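PDB 2B4W: uncharacterized protein from Leishmania major, which is of unknown function but probably adopts a five-bladed beta-propeller fold related to that of the beta-fructosidase glycosidases. Local coordinates for residues R136-R150 with W189-V203. Sequence-based numbering, arbitrary orientation.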
# COMPACT_ATOMS: atom_id res chain seq x y z
N ARG A 136 7.30 -4.15 3.20
CA ARG A 136 7.31 -2.70 3.13
C ARG A 136 8.41 -2.06 3.96
O ARG A 136 8.88 -2.56 4.98
CB ARG A 136 6.00 -2.08 3.63
CG ARG A 136 4.74 -2.41 2.88
CD ARG A 136 4.93 -2.20 1.39
NE ARG A 136 3.74 -2.48 0.60
CZ ARG A 136 3.45 -3.60 -0.05
NH1 ARG A 136 4.25 -4.66 -0.05
NH2 ARG A 136 2.33 -3.70 -0.73
N VAL A 137 8.82 -0.87 3.49
CA VAL A 137 9.88 -0.16 4.20
C VAL A 137 9.54 1.32 4.34
O VAL A 137 8.65 1.80 3.65
CB VAL A 137 11.23 -0.24 3.46
CG1 VAL A 137 11.59 -1.68 3.15
CG2 VAL A 137 11.22 0.57 2.16
N LEU A 138 10.33 1.94 5.20
CA LEU A 138 10.43 3.37 5.34
C LEU A 138 11.74 3.78 6.03
O LEU A 138 12.42 3.03 6.69
CB LEU A 138 9.28 4.00 6.12
CG LEU A 138 8.98 3.89 7.60
CD1 LEU A 138 9.87 4.56 8.61
CD2 LEU A 138 7.62 4.60 7.81
N GLN A 139 11.99 5.08 5.88
CA GLN A 139 13.09 5.73 6.60
C GLN A 139 12.62 6.25 7.95
O GLN A 139 11.63 6.99 7.98
CB GLN A 139 13.61 6.89 5.75
CG GLN A 139 14.83 7.56 6.40
CD GLN A 139 15.82 7.87 5.29
OE1 GLN A 139 15.36 8.30 4.24
NE2 GLN A 139 17.10 7.63 5.53
N LEU A 140 13.29 5.86 9.02
CA LEU A 140 12.96 6.18 10.40
C LEU A 140 13.49 7.55 10.81
O LEU A 140 14.25 8.17 10.07
CB LEU A 140 13.50 5.13 11.39
CG LEU A 140 12.91 3.72 11.23
CD1 LEU A 140 13.72 2.66 11.96
CD2 LEU A 140 11.46 3.69 11.71
N GLN A 141 13.07 8.00 12.00
CA GLN A 141 13.48 9.34 12.44
C GLN A 141 14.97 9.61 12.36
O GLN A 141 15.49 10.64 11.92
CB GLN A 141 12.97 9.51 13.88
CG GLN A 141 12.95 10.96 14.32
CD GLN A 141 12.49 11.19 15.75
OE1 GLN A 141 13.01 10.59 16.69
NE2 GLN A 141 11.51 12.08 15.90
N ASP A 142 15.75 8.63 12.82
CA ASP A 142 17.20 8.77 12.90
C ASP A 142 17.87 8.44 11.57
O ASP A 142 19.10 8.51 11.46
CB ASP A 142 17.70 7.83 13.99
CG ASP A 142 17.71 6.36 13.64
OD1 ASP A 142 17.21 5.92 12.58
OD2 ASP A 142 18.26 5.61 14.49
N GLY A 143 17.05 8.05 10.60
CA GLY A 143 17.51 7.82 9.25
C GLY A 143 17.72 6.39 8.87
O GLY A 143 17.97 6.07 7.69
N ARG A 144 17.64 5.46 9.82
CA ARG A 144 17.81 4.05 9.45
C ARG A 144 16.52 3.53 8.83
O ARG A 144 15.54 4.29 8.70
CB ARG A 144 18.25 3.23 10.67
CG ARG A 144 19.64 3.54 11.20
CD ARG A 144 19.98 2.65 12.39
NE ARG A 144 19.30 3.12 13.61
CZ ARG A 144 19.04 2.40 14.68
NH1 ARG A 144 19.41 1.13 14.76
NH2 ARG A 144 18.41 2.94 15.73
N LEU A 145 16.53 2.26 8.45
CA LEU A 145 15.46 1.67 7.67
C LEU A 145 14.56 0.75 8.48
O LEU A 145 14.97 -0.29 8.99
CB LEU A 145 16.07 0.91 6.49
CG LEU A 145 15.10 0.38 5.43
CD1 LEU A 145 14.70 1.45 4.44
CD2 LEU A 145 15.72 -0.81 4.70
N GLY A 146 13.28 1.15 8.62
CA GLY A 146 12.31 0.23 9.19
C GLY A 146 11.81 -0.73 8.12
O GLY A 146 11.49 -0.33 6.99
N VAL A 147 11.75 -2.01 8.47
CA VAL A 147 11.24 -2.98 7.50
C VAL A 147 10.14 -3.85 8.11
O VAL A 147 10.28 -4.42 9.20
CB VAL A 147 12.34 -3.88 6.90
CG1 VAL A 147 11.78 -4.66 5.72
CG2 VAL A 147 13.57 -3.08 6.48
N PHE A 148 9.05 -3.94 7.37
CA PHE A 148 7.94 -4.82 7.72
C PHE A 148 7.88 -6.04 6.81
O PHE A 148 7.89 -5.93 5.58
CB PHE A 148 6.60 -4.11 7.59
CG PHE A 148 6.41 -2.92 8.52
CD1 PHE A 148 6.79 -1.64 8.16
CD2 PHE A 148 5.81 -3.13 9.75
CE1 PHE A 148 6.60 -0.56 9.00
CE2 PHE A 148 5.62 -2.06 10.59
CZ PHE A 148 5.99 -0.78 10.22
N SER A 149 7.79 -7.21 7.42
CA SER A 149 7.65 -8.47 6.71
C SER A 149 6.23 -9.00 6.82
O SER A 149 5.43 -8.40 7.54
CB SER A 149 8.59 -9.51 7.35
OG SER A 149 8.17 -9.73 8.69
N ARG A 150 5.91 -10.07 6.12
CA ARG A 150 4.56 -10.63 6.16
C ARG A 150 4.56 -12.12 5.85
O ARG A 150 4.07 -12.55 4.80
CB ARG A 150 3.62 -9.91 5.19
CG ARG A 150 2.21 -9.72 5.72
CD ARG A 150 1.46 -11.04 5.87
NE ARG A 150 1.32 -11.65 4.56
CZ ARG A 150 0.27 -11.73 3.78
NH1 ARG A 150 -0.91 -11.24 4.13
NH2 ARG A 150 0.39 -12.33 2.59
N TRP A 189 -5.57 -12.64 8.65
CA TRP A 189 -4.25 -12.19 8.20
C TRP A 189 -4.28 -10.70 7.86
O TRP A 189 -5.20 -9.97 8.25
CB TRP A 189 -3.80 -13.08 7.05
CG TRP A 189 -4.72 -13.03 5.87
CD1 TRP A 189 -4.49 -12.35 4.71
CD2 TRP A 189 -5.99 -13.66 5.72
NE1 TRP A 189 -5.54 -12.53 3.86
CE2 TRP A 189 -6.48 -13.33 4.45
CE3 TRP A 189 -6.78 -14.49 6.53
CZ2 TRP A 189 -7.71 -13.77 3.94
CZ3 TRP A 189 -8.00 -14.93 6.04
CH2 TRP A 189 -8.46 -14.57 4.76
N GLY A 190 -3.28 -10.21 7.15
CA GLY A 190 -3.20 -8.79 6.84
C GLY A 190 -1.79 -8.43 6.39
O GLY A 190 -0.99 -9.31 6.06
N GLY A 191 -1.53 -7.14 6.39
CA GLY A 191 -0.35 -6.50 5.86
C GLY A 191 -0.35 -4.99 5.96
O GLY A 191 -1.37 -4.31 6.01
N VAL A 192 0.87 -4.46 6.02
CA VAL A 192 1.18 -3.06 5.88
C VAL A 192 1.27 -2.80 4.38
O VAL A 192 1.84 -3.59 3.64
CB VAL A 192 2.48 -2.66 6.58
CG1 VAL A 192 2.83 -1.21 6.25
CG2 VAL A 192 2.37 -2.84 8.08
N ASN A 193 0.67 -1.71 3.93
CA ASN A 193 0.68 -1.34 2.52
C ASN A 193 1.49 -0.06 2.34
O ASN A 193 2.18 0.10 1.35
CB ASN A 193 -0.75 -1.16 2.01
CG ASN A 193 -1.44 -2.51 1.81
OD1 ASN A 193 -2.14 -2.98 2.70
ND2 ASN A 193 -1.21 -3.07 0.63
N GLN A 194 1.39 0.86 3.30
CA GLN A 194 2.19 2.07 3.28
C GLN A 194 2.47 2.47 4.73
O GLN A 194 1.52 2.61 5.52
CB GLN A 194 1.52 3.18 2.49
CG GLN A 194 2.39 4.40 2.17
CD GLN A 194 3.41 4.05 1.10
OE1 GLN A 194 3.14 3.20 0.25
NE2 GLN A 194 4.58 4.66 1.13
N ALA A 195 3.76 2.63 5.02
CA ALA A 195 4.28 3.15 6.28
C ALA A 195 4.75 4.60 6.16
O ALA A 195 5.34 5.07 5.20
CB ALA A 195 5.40 2.29 6.84
N TYR A 196 4.48 5.35 7.23
CA TYR A 196 4.74 6.77 7.37
C TYR A 196 5.54 7.06 8.63
O TYR A 196 5.25 6.43 9.65
CB TYR A 196 3.44 7.58 7.45
CG TYR A 196 2.60 7.41 6.18
CD1 TYR A 196 1.78 6.32 5.99
CD2 TYR A 196 2.68 8.37 5.18
CE1 TYR A 196 1.03 6.17 4.84
CE2 TYR A 196 1.94 8.23 4.03
CZ TYR A 196 1.12 7.13 3.87
OH TYR A 196 0.39 7.00 2.70
N LEU A 197 6.47 8.00 8.54
CA LEU A 197 7.15 8.49 9.72
C LEU A 197 6.38 9.66 10.32
O LEU A 197 6.04 10.62 9.63
CB LEU A 197 8.58 8.96 9.43
CG LEU A 197 9.31 9.69 10.56
CD1 LEU A 197 9.57 8.71 11.70
CD2 LEU A 197 10.62 10.31 10.08
N LEU A 198 6.12 9.56 11.61
CA LEU A 198 5.41 10.57 12.36
C LEU A 198 6.35 11.43 13.18
O LEU A 198 7.37 10.96 13.67
CB LEU A 198 4.40 9.89 13.31
CG LEU A 198 3.41 8.94 12.62
CD1 LEU A 198 2.38 8.40 13.60
CD2 LEU A 198 2.72 9.66 11.47
N SER A 199 6.01 12.69 13.39
CA SER A 199 6.80 13.60 14.17
C SER A 199 7.15 13.08 15.56
O SER A 199 8.12 13.57 16.16
CB SER A 199 6.05 14.94 14.33
OG SER A 199 4.95 14.63 15.16
N SER A 200 6.44 12.10 16.08
CA SER A 200 6.72 11.44 17.35
C SER A 200 7.88 10.46 17.30
O SER A 200 8.36 10.02 18.35
CB SER A 200 5.46 10.69 17.81
OG SER A 200 4.88 9.99 16.75
N GLY A 201 8.31 10.10 16.09
CA GLY A 201 9.35 9.10 15.92
C GLY A 201 8.77 7.71 15.73
O GLY A 201 9.42 6.74 15.37
N LYS A 202 7.49 7.60 16.00
CA LYS A 202 6.64 6.45 15.83
C LYS A 202 6.30 6.27 14.35
O LYS A 202 6.57 7.14 13.52
CB LYS A 202 5.31 6.54 16.60
CG LYS A 202 5.49 6.74 18.10
CD LYS A 202 4.28 6.23 18.87
CE LYS A 202 4.49 6.33 20.37
NZ LYS A 202 5.56 7.30 20.75
N VAL A 203 5.72 5.13 14.05
CA VAL A 203 5.41 4.80 12.65
C VAL A 203 3.92 4.60 12.43
O VAL A 203 3.30 3.73 13.01
CB VAL A 203 6.17 3.54 12.21
CG1 VAL A 203 5.76 3.16 10.79
CG2 VAL A 203 7.67 3.75 12.30
O HOH W 1 0.26 -1.55 -1.51
O HOH W 2 5.92 1.52 3.32
O HOH W 3 7.44 4.56 3.30
O HOH W 4 11.49 6.67 13.94
O HOH W 5 3.45 -6.09 6.11
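V192 CG2 sits over one face of the F148 ring, 4.2 Å from its centroid and 23° off the normal, a CH-pi contact, while V203 CG1 meets the ring edge in plane. A195 CB approaches F148 CE1 obliquely. The guanidinium of R136 has V192 O over one face and, at its edge, N193 O and a water. R136 bends at chi2 (-50°), which lays CG against V192 O and lets NE donate to N193 O at 3.1 Å; the nitrogen stands above the carbonyl plane rather than on a lone pair. The water accepts from both R136 NH2 and N193 ND2, whereas N193 OD1 turns to H208. At the same end R150, folded at chi2 and chi3, brings NH1 to G190 O (2.7 Å), with W189 CD1 beside it; R150 NH2 forms a salt bridge with D134.

Between these arginines and the turns the packing is apolar. L138 CD2 presses on A195 CB (3.3 Å) and touches V203 CG1, and L140 CD2 reaches V203 CG2. Nearer the turns, L197 lays CD1 and CD2 against the Q141 backbone. Strands 136-139 and 194-198 run nearly parallel (15°), yet their axes lie 6.6 Å apart: instead of direct backbone pairing, two waters link V137 O to A195 N and A195 O, and another joins Q141 N to G201 O.

The contact thus packs the sheet containing 136-139, its outermost strand, and 145-149 against the sheet containing 188-198 and 203-211. An apolar centre flanked by water-bridged backbone, with two arginines donating N-H groups to main-chain carbonyls, implies that V137 O, A195 N, A195 O, N193 O and G190 O find partners here without strand-to-strand hydrogen bonds between what are probably neighbouring blades.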